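Local coordinates for protein alpha-galactosidase 1 (Saccharomyces cerevisiae, PDB 3LRK) that hydrolyses terminal, non-reducing alpha-D-galactose residues from alpha-galactosides, galactomannans and galactolipids as a secreted, homotetrameric GH27 glycosidase, at residues E276-S281 against H460-Y465; Q309-A314 against Y394-N399. The protein carries 1 engineered substitution. All coordinates share one frame; numbering follows the deposited sequence.

Interaction 1. Residues E276-S281 against H460-Y465; sequences EKAHFS and HGIAFY
Ala278 and Ile462 bring helix 276-281 and strand 461-465 together, with CA atoms 5.3 Å apart, segment axes approaching to 6.7 Å and the two directions inclined at 51°. The helix belongs to the barrel domain and the strand to the C-terminal beta sandwich, so this is packing between domains, away from the annotated sites. Ile462 points at the helix and spreads its two branches along the facing side. The CG2 methyl lies against the backbone, 3.7 Å from Ala278 CA. With CG1 anti to the backbone N (chi1 -163°), the longer branch runs on toward Ser281, placing Ile462 CD1 3.7 Å from Ser281 CB. On the strand's earlier side, Ala278 CB rests on the backbone, 3.9 Å from His460 O. Two residues on, on the same face of the strand, the Phe464 ring stands flat against Ser281: Ser281 CB sits almost over its centre in a CH-pi contact, 3.7 Å from the centroid and 11° off the normal, while Ser281 O lies above the same face, out past the end of the ring, 3.4 Å from Phe464 CZ. Were Phe464 an alanine, Ser281 CB would probably lose its aromatic partner and a gap would open toward Val312, Val356 and Ala358. The serine hydroxyl does not point its hydrogen at the ring; Ser281 OG donates to Lys277 O one turn back, at 2.7 Å, and that oxygen also receives Ser281 N from the opposite face of its carbonyl plane. Ser281 OG is bonded to Trp397 NE1 as well, and these two bonds fix its rotation and satisfy a buried hydroxyl. The contact therefore rests on methyl, methylene and ring surfaces, the strand contributing shape rather than hydrogen bonds.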
loop_
_atom_site.group_PDB
_atom_site.type_symbol
_atom_site.label_atom_id
_atom_site.label_comp_id
_atom_site.label_asym_id
_atom_site.label_seq_id
_atom_site.Cartn_x
_atom_site.Cartn_y
_atom_site.Cartn_z
ATOM N N GLU A 276 -20.784 23.862 -13.860
ATOM C CA GLU A 276 -20.746 24.714 -12.679
ATOM C C GLU A 276 -21.882 24.400 -11.697
ATOM O O GLU A 276 -21.672 24.436 -10.489
ATOM C CB GLU A 276 -20.730 26.199 -13.063
ATOM C CG GLU A 276 -19.396 26.653 -13.667
ATOM C CD GLU A 276 -19.291 28.159 -13.881
ATOM O OE1 GLU A 276 -20.228 28.903 -13.523
ATOM O OE2 GLU A 276 -18.246 28.596 -14.404
ATOM N N LYS A 277 -23.068 24.063 -12.213
ATOM C CA LYS A 277 -24.213 23.692 -11.356
ATOM C C LYS A 277 -23.967 22.368 -10.628
ATOM O O LYS A 277 -24.266 22.241 -9.435
ATOM C CB LYS A 277 -25.509 23.570 -12.171
ATOM C CG LYS A 277 -26.078 24.894 -12.695
ATOM C CD LYS A 277 -27.586 24.795 -12.940
ATOM C CE LYS A 277 -27.920 23.887 -14.112
ATOM N NZ LYS A 277 -29.385 23.823 -14.350
ATOM N N ALA A 278 -23.447 21.388 -11.367
ATOM C CA ALA A 278 -23.074 20.080 -10.819
ATOM C C ALA A 278 -22.030 20.238 -9.715
ATOM O O ALA A 278 -22.169 19.670 -8.635
ATOM C CB ALA A 278 -22.547 19.180 -11.926
ATOM N N HIS A 279 -21.006 21.044 -10.001
ATOM C CA HIS A 279 -19.884 21.299 -9.097
ATOM C C HIS A 279 -20.343 21.996 -7.801
ATOM O O HIS A 279 -20.045 21.523 -6.698
ATOM C CB HIS A 279 -18.816 22.085 -9.878
ATOM C CG HIS A 279 -17.673 22.604 -9.058
ATOM N ND1 HIS A 279 -17.060 21.876 -8.060
ATOM C CD2 HIS A 279 -16.987 23.773 -9.147
ATOM C CE1 HIS A 279 -16.077 22.590 -7.539
ATOM N NE2 HIS A 279 -16.006 23.742 -8.186
ATOM N N PHE A 280 -21.100 23.088 -7.934
ATOM C CA PHE A 280 -21.613 23.821 -6.775
ATOM C C PHE A 280 -22.577 22.969 -5.938
ATOM O O PHE A 280 -22.468 22.935 -4.710
ATOM C CB PHE A 280 -22.267 25.141 -7.219
ATOM C CG PHE A 280 -22.665 26.049 -6.087
ATOM C CD1 PHE A 280 -21.702 26.782 -5.373
ATOM C CD2 PHE A 280 -24.015 26.203 -5.749
ATOM C CE1 PHE A 280 -22.079 27.635 -4.335
ATOM C CE2 PHE A 280 -24.407 27.054 -4.717
ATOM C CZ PHE A 280 -23.449 27.771 -3.999
ATOM N N SER A 281 -23.487 22.265 -6.614
ATOM C CA SER A 281 -24.482 21.410 -5.954
ATOM C C SER A 281 -23.846 20.247 -5.199
ATOM O O SER A 281 -24.279 19.918 -4.093
ATOM C CB SER A 281 -25.491 20.854 -6.961
ATOM O OG SER A 281 -26.190 21.895 -7.623
ATOM N N HIS A 460 -22.721 16.273 -18.324
ATOM C CA HIS A 460 -21.948 16.902 -17.236
ATOM C C HIS A 460 -22.823 17.772 -16.330
ATOM O O HIS A 460 -22.369 18.779 -15.787
ATOM C CB HIS A 460 -20.777 17.732 -17.798
ATOM C CG HIS A 460 -19.665 16.913 -18.377
ATOM N ND1 HIS A 460 -18.425 17.445 -18.661
ATOM C CD2 HIS A 460 -19.597 15.602 -18.713
ATOM C CE1 HIS A 460 -17.645 16.501 -19.156
ATOM N NE2 HIS A 460 -18.330 15.372 -19.194
ATOM N N GLY A 461 -24.080 17.374 -16.165
ATOM C CA GLY A 461 -25.041 18.148 -15.391
ATOM C C GLY A 461 -25.713 17.362 -14.288
ATOM O O GLY A 461 -25.340 16.213 -13.996
ATOM N N ILE A 462 -26.742 17.967 -13.701
ATOM C CA ILE A 462 -27.333 17.450 -12.476
ATOM C C ILE A 462 -28.839 17.720 -12.378
ATOM O O ILE A 462 -29.325 18.767 -12.808
ATOM C CB ILE A 462 -26.561 18.006 -11.207
ATOM C CG1 ILE A 462 -26.873 17.190 -9.949
ATOM C CG2 ILE A 462 -26.770 19.525 -11.007
ATOM C CD1 ILE A 462 -26.051 17.595 -8.709
ATOM N N ALA A 463 -29.565 16.744 -11.843
ATOM C CA ALA A 463 -30.886 16.991 -11.277
ATOM C C ALA A 463 -30.729 17.000 -9.761
ATOM O O ALA A 463 -30.362 15.991 -9.146
ATOM C CB ALA A 463 -31.887 15.922 -11.723
ATOM N N PHE A 464 -31.008 18.144 -9.155
ATOM C CA PHE A 464 -30.756 18.335 -7.728
ATOM C C PHE A 464 -32.076 18.639 -7.007
ATOM O O PHE A 464 -32.656 19.710 -7.198
ATOM C CB PHE A 464 -29.736 19.469 -7.553
ATOM C CG PHE A 464 -29.003 19.452 -6.236
ATOM C CD1 PHE A 464 -28.427 18.279 -5.743
ATOM C CD2 PHE A 464 -28.856 20.627 -5.506
ATOM C CE1 PHE A 464 -27.743 18.280 -4.533
ATOM C CE2 PHE A 464 -28.166 20.635 -4.291
ATOM C CZ PHE A 464 -27.608 19.459 -3.813
ATOM N N TYR A 465 -32.539 17.692 -6.191
ATOM C CA TYR A 465 -33.868 17.780 -5.565
ATOM C C TYR A 465 -33.886 17.796 -4.047
ATOM O O TYR A 465 -33.041 17.181 -3.389
ATOM C CB TYR A 465 -34.752 16.601 -5.982
ATOM C CG TYR A 465 -34.921 16.386 -7.460
ATOM C CD1 TYR A 465 -34.586 15.162 -8.032
ATOM C CD2 TYR A 465 -35.423 17.391 -8.288
ATOM C CE1 TYR A 465 -34.747 14.932 -9.390
ATOM C CE2 TYR A 465 -35.579 17.173 -9.658
ATOM C CZ TYR A 465 -35.243 15.938 -10.193
ATOM O OH TYR A 465 -35.389 15.696 -11.535
#

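Interaction 2. Residues Q309-A314 against Y394-N399; sequences QASVIA and YDLWAN. With GOL (glycerol), chain J.
Gln309, at the N-cap position of helix 310-316 in the catalytic TIM-barrel part of the chain, sends its amide across the domain boundary into the type I beta turn Asp395-Ala398, which follows strand 391-395 of the C-terminal sandwich. The turn carries an Asx turn too, Trp397 N donating to Asp395 OD1. Gln309 NE2 grips two turn carbonyls. Its bond to Leu396 O is short and straight (2.7 Å, 168°) and lies in the amide plane; that to Ala398 O is longer and more bent (3.3 Å, 144°), reaching the oxygen from above its carbonyl plane. The tight packing is on the Trp397 ring face. With CG anti to the backbone N (chi1 -170°), Gln309 lays CG over the six-membered ring, 4.0 Å from its centroid, and the bend at chi2 turns the amide toward the turn carbonyls, nearly parallel to the indole. Val312 CG2 also lies over the ring, 3.8 Å from Trp397 CZ2. Toward Asn399, the exposed end, side-chain contact thins out, and a glycerol, probably from the crystallisation liquor, bridges the segments: its O2 accepts from Ala310 N, and its O3 donates to Asn399 O at 2.6 Å.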
loop_
_atom_site.group_PDB
_atom_site.type_symbol
_atom_site.label_atom_id
_atom_site.label_comp_id
_atom_site.label_asym_id
_atom_site.label_seq_id
_atom_site.Cartn_x
_atom_site.Cartn_y
_atom_site.Cartn_z
ATOM N N GLN A 309 -27.465 30.905 -5.335
ATOM C CA GLN A 309 -28.622 30.009 -5.192
ATOM C C GLN A 309 -28.859 29.615 -3.729
ATOM O O GLN A 309 -28.266 28.650 -3.216
ATOM C CB GLN A 309 -28.508 28.782 -6.112
ATOM C CG GLN A 309 -29.793 27.910 -6.199
ATOM C CD GLN A 309 -30.914 28.549 -7.031
ATOM O OE1 GLN A 309 -30.812 29.699 -7.452
ATOM N NE2 GLN A 309 -31.984 27.798 -7.264
ATOM N N ALA A 310 -29.750 30.365 -3.078
ATOM C CA ALA A 310 -30.079 30.191 -1.663
ATOM C C ALA A 310 -30.505 28.771 -1.307
ATOM O O ALA A 310 -30.147 28.268 -0.249
ATOM C CB ALA A 310 -31.152 31.189 -1.245
ATOM N N SER A 311 -31.251 28.142 -2.210
ATOM C CA SER A 311 -31.777 26.786 -2.044
ATOM C C SER A 311 -30.656 25.753 -1.879
ATOM O O SER A 311 -30.758 24.807 -1.089
ATOM C CB SER A 311 -32.594 26.430 -3.286
ATOM O OG SER A 311 -33.613 25.519 -2.947
ATOM N N VAL A 312 -29.593 25.936 -2.649
ATOM C CA VAL A 312 -28.463 25.009 -2.625
ATOM C C VAL A 312 -27.566 25.260 -1.403
ATOM O O VAL A 312 -27.101 24.308 -0.761
ATOM C CB VAL A 312 -27.691 25.047 -3.965
ATOM C CG1 VAL A 312 -26.411 24.218 -3.899
ATOM C CG2 VAL A 312 -28.582 24.552 -5.109
ATOM N N ILE A 313 -27.337 26.531 -1.077
ATOM C CA ILE A 313 -26.609 26.923 0.141
ATOM C C ILE A 313 -27.299 26.404 1.415
ATOM O O ILE A 313 -26.631 25.970 2.367
ATOM C CB ILE A 313 -26.409 28.460 0.221
ATOM C CG1 ILE A 313 -25.605 28.965 -0.984
ATOM C CG2 ILE A 313 -25.721 28.868 1.544
ATOM C CD1 ILE A 313 -25.573 30.504 -1.122
ATOM N N ALA A 314 -28.633 26.416 1.414
ATOM C CA ALA A 314 -29.400 25.921 2.549
ATOM C C ALA A 314 -29.135 24.424 2.819
ATOM O O ALA A 314 -29.148 23.998 3.972
ATOM C CB ALA A 314 -30.890 26.180 2.345
ATOM N N TYR A 394 -39.057 18.785 -5.002
ATOM C CA TYR A 394 -38.734 20.177 -5.260
ATOM C C TYR A 394 -37.443 20.277 -6.073
ATOM O O TYR A 394 -36.442 19.638 -5.734
ATOM C CB TYR A 394 -38.580 20.943 -3.949
ATOM C CG TYR A 394 -39.876 21.222 -3.223
ATOM C CD1 TYR A 394 -40.538 20.215 -2.521
ATOM C CD2 TYR A 394 -40.431 22.500 -3.224
ATOM C CE1 TYR A 394 -41.730 20.472 -1.845
ATOM C CE2 TYR A 394 -41.622 22.768 -2.548
ATOM C CZ TYR A 394 -42.261 21.752 -1.863
ATOM O OH TYR A 394 -43.437 22.006 -1.199
ATOM N N ASP A 395 -37.479 21.079 -7.135
ATOM C CA ASP A 395 -36.302 21.368 -7.960
ATOM C C ASP A 395 -35.530 22.499 -7.295
ATOM O O ASP A 395 -35.988 23.647 -7.275
ATOM C CB ASP A 395 -36.725 21.756 -9.389
ATOM C CG ASP A 395 -35.535 22.019 -10.330
ATOM O OD1 ASP A 395 -34.374 22.106 -9.867
ATOM O OD2 ASP A 395 -35.774 22.146 -11.555
ATOM N N LEU A 396 -34.352 22.170 -6.760
ATOM C CA LEU A 396 -33.527 23.152 -6.050
ATOM C C LEU A 396 -32.911 24.209 -6.976
ATOM O O LEU A 396 -32.402 25.228 -6.501
ATOM C CB LEU A 396 -32.441 22.450 -5.213
ATOM C CG LEU A 396 -32.922 21.617 -4.014
ATOM C CD1 LEU A 396 -31.830 20.676 -3.494
ATOM C CD2 LEU A 396 -33.444 22.487 -2.877
ATOM N N TRP A 397 -32.959 23.972 -8.289
ATOM C CA TRP A 397 -32.438 24.950 -9.255
ATOM C C TRP A 397 -33.500 25.882 -9.859
ATOM O O TRP A 397 -33.174 26.827 -10.579
ATOM C CB TRP A 397 -31.554 24.282 -10.318
ATOM C CG TRP A 397 -30.183 24.023 -9.753
ATOM C CD1 TRP A 397 -29.666 22.817 -9.360
ATOM C CD2 TRP A 397 -29.181 25.007 -9.457
ATOM N NE1 TRP A 397 -28.395 22.992 -8.857
ATOM C CE2 TRP A 397 -28.075 24.325 -8.904
ATOM C CE3 TRP A 397 -29.110 26.401 -9.611
ATOM C CZ2 TRP A 397 -26.908 24.986 -8.507
ATOM C CZ3 TRP A 397 -27.944 27.059 -9.220
ATOM C CH2 TRP A 397 -26.863 26.349 -8.670
ATOM N N ALA A 398 -34.762 25.625 -9.526
ATOM C CA ALA A 398 -35.859 26.515 -9.901
ATOM C C ALA A 398 -35.681 27.888 -9.259
ATOM O O ALA A 398 -35.097 28.012 -8.175
ATOM C CB ALA A 398 -37.183 25.916 -9.496
ATOM N N ASN A 399 -36.180 28.916 -9.940
ATOM C CA ASN A 399 -36.153 30.290 -9.434
ATOM C C ASN A 399 -34.743 30.841 -9.224
ATOM O O ASN A 399 -34.517 31.657 -8.332
ATOM C CB ASN A 399 -36.976 30.425 -8.141
ATOM C CG ASN A 399 -38.386 29.876 -8.276
ATOM O OD1 ASN A 399 -38.982 29.914 -9.356
ATOM N ND2 ASN A 399 -38.927 29.362 -7.177
HETATM C C1 GOL J . -31.284 34.267 -4.583
HETATM O O1 GOL J . -30.667 34.167 -3.315
HETATM C C2 GOL J . -32.314 33.156 -4.748
HETATM O O2 GOL J . -31.661 31.908 -4.742
HETATM C C3 GOL J . -33.058 33.344 -6.068
HETATM O O3 GOL J . -34.313 32.702 -5.986
#

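Interactions 1 and 2 lie with their centres about 11 Å apart on one side of the chain's centre, and both join the TIM-barrel domain to the C-terminal beta sandwich. Along the chain the order is helix 273-285, helix 310-316, strand 391-395, strand 461-469, so interaction 2 falls within the span that interaction 1 closes. The two strands are antiparallel neighbours in one sheet, tied by Leu396 N and Phe464 O at 3.0 Å. On the barrel side the two helices pack directly, Phe280 CE2 lying 3.6 Å from Val312 CG1. Two helices that pack on each other thus meet one strand and the turn that follows its neighbour, consistent with one shared interface between the domains.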